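Local coordinates for tail protein, 43 kDa (Neisseria meningitidis MC58, PDB 3D37) that is of unknown function but, as a phage-type tail protein built from barrel-like domains, probably forms part of the baseplate of a prophage tail, at residues R92-F97 with P125-V130. Sequence-based numbering, arbitrary orientation.
Sequences RDLAGF and PQIKAV
Leu94 and Ile127 mark the nearest approach of the two backbones, their CA atoms 7.0 Å apart, and no hydrogen bond joins the segments; the contact is made by packing, of side chains on one another and of Leu94 on the Gln126 backbone carbonyl. The CD1 methyl of Leu94 reaches across in two directions. It lies 3.4 Å from the backbone O of Gln126, a van der Waals touch against the carbonyl, and 4.0 Å from CG1 of Ile127. That same CG1 also rests against Leu94 CB, packing the isoleucine chain alongside the leucine stem. Ile127 manages this although its CB does not point at Leu94: with CG1 anti to its own carbonyl carbon (chi1 -56°), the longer branch swings back toward the leucine. Three residues further along, Phe97 meets Gln126. The glutamine chain bends at chi2, bringing its CG within 3.9 Å of Phe97 CE2 and one end of its terminal amide over one face of the ring, displaced toward the rim. The amide and ring planes stand 61° apart, so the amide is steeply tilted to the ring and does not stack flat on it. Behind this surface, the side chain of Asp93 accepts a weak capping bond from Ala95 N (Ala95 N to Asp93 OD1, 3.0 Å), while Gly96 N bonds to Asp93 O; together they shape the turn that presents Leu94 and Phe97. His246 of a second subunit packs on both Phe97 and Gln126, bringing the contact to a subunit interface. Within the chain, Trp124 stacks on the Phe97 ring, and Ile72 of strand 66-81 touches both Leu94 and Phe97. In the region matching the gp44-like second domain of phage baseplate proteins, the contact thus joins the passage from strand 84-93 into helix 95-100 to the loop between helix 113-121 and strand 130-133.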
# COMPACT_ATOMS: atom_id res chain seq x y z
N ARG A 92 22.24 -14.53 18.36
CA ARG A 92 22.72 -13.64 19.43
C ARG A 92 24.20 -13.82 19.62
O ARG A 92 24.76 -14.83 19.19
CB ARG A 92 21.98 -13.95 20.72
CG ARG A 92 20.46 -13.60 20.64
CD ARG A 92 19.79 -13.97 21.94
NE ARG A 92 19.94 -15.39 22.15
CZ ARG A 92 19.73 -16.06 23.28
NH1 ARG A 92 19.42 -15.42 24.40
NH2 ARG A 92 19.94 -17.37 23.28
N ASP A 93 24.83 -12.83 20.25
CA ASP A 93 26.24 -12.94 20.70
C ASP A 93 26.39 -13.92 21.89
O ASP A 93 25.41 -14.53 22.31
CB ASP A 93 26.86 -11.55 20.99
CG ASP A 93 26.36 -10.93 22.27
OD1 ASP A 93 25.62 -11.60 23.02
OD2 ASP A 93 26.63 -9.74 22.50
N LEU A 94 27.61 -14.08 22.40
CA LEU A 94 27.88 -15.12 23.39
C LEU A 94 27.25 -14.82 24.74
O LEU A 94 27.15 -15.71 25.59
CB LEU A 94 29.39 -15.37 23.52
CG LEU A 94 30.20 -15.73 22.28
CD1 LEU A 94 31.72 -15.85 22.64
CD2 LEU A 94 29.69 -17.00 21.64
N ALA A 95 26.81 -13.57 24.96
CA ALA A 95 26.03 -13.23 26.15
C ALA A 95 24.76 -14.01 26.19
O ALA A 95 24.24 -14.15 27.22
CB ALA A 95 25.71 -11.73 26.18
N GLY A 96 24.23 -14.46 25.05
CA GLY A 96 23.07 -15.35 25.02
C GLY A 96 23.15 -16.55 25.96
O GLY A 96 22.18 -16.87 26.59
N PHE A 97 24.30 -17.22 26.05
CA PHE A 97 24.54 -18.23 27.07
C PHE A 97 24.34 -17.73 28.51
O PHE A 97 23.65 -18.36 29.31
CB PHE A 97 25.99 -18.73 26.99
CG PHE A 97 26.28 -19.56 25.76
CD1 PHE A 97 25.69 -20.83 25.60
CD2 PHE A 97 27.16 -19.08 24.77
CE1 PHE A 97 25.97 -21.60 24.49
CE2 PHE A 97 27.45 -19.84 23.65
CZ PHE A 97 26.86 -21.12 23.51
N PRO A 125 33.83 -21.68 27.64
CA PRO A 125 35.18 -21.47 27.14
C PRO A 125 35.16 -20.82 25.81
O PRO A 125 36.18 -20.24 25.39
CB PRO A 125 35.78 -22.89 27.09
CG PRO A 125 34.63 -23.80 27.08
CD PRO A 125 33.54 -23.11 27.83
N GLN A 126 33.99 -20.91 25.16
CA GLN A 126 33.65 -20.13 23.98
C GLN A 126 33.94 -18.60 24.19
O GLN A 126 34.41 -17.89 23.28
CB GLN A 126 32.19 -20.49 23.50
CG GLN A 126 31.09 -20.86 24.64
CD GLN A 126 30.76 -22.41 24.97
OE1 GLN A 126 31.58 -23.23 25.06
NE2 GLN A 126 29.53 -22.69 25.21
N ILE A 127 33.72 -18.12 25.41
CA ILE A 127 34.22 -16.79 25.83
C ILE A 127 35.70 -16.96 26.22
O ILE A 127 36.03 -17.44 27.31
CB ILE A 127 33.36 -16.18 27.02
CG1 ILE A 127 31.87 -16.10 26.63
CG2 ILE A 127 33.87 -14.79 27.42
CD1 ILE A 127 30.89 -15.98 27.81
N LYS A 128 36.60 -16.57 25.33
CA LYS A 128 38.01 -16.91 25.43
C LYS A 128 38.89 -15.89 26.16
O LYS A 128 40.06 -16.18 26.40
CB LYS A 128 38.59 -17.15 24.04
CG LYS A 128 38.18 -18.45 23.37
CD LYS A 128 38.62 -18.46 21.91
CE LYS A 128 38.23 -19.78 21.22
NZ LYS A 128 38.14 -19.66 19.70
N ALA A 129 38.36 -14.70 26.48
CA ALA A 129 39.04 -13.76 27.38
C ALA A 129 38.03 -12.91 28.11
O ALA A 129 36.96 -12.60 27.58
CB ALA A 129 40.01 -12.86 26.63
N VAL A 130 38.38 -12.55 29.35
CA VAL A 130 37.63 -11.58 30.14
C VAL A 130 38.58 -10.40 30.48
O VAL A 130 39.68 -10.60 30.99
CB VAL A 130 37.05 -12.21 31.40
CG1 VAL A 130 36.08 -11.27 32.10
CG2 VAL A 130 36.39 -13.54 31.05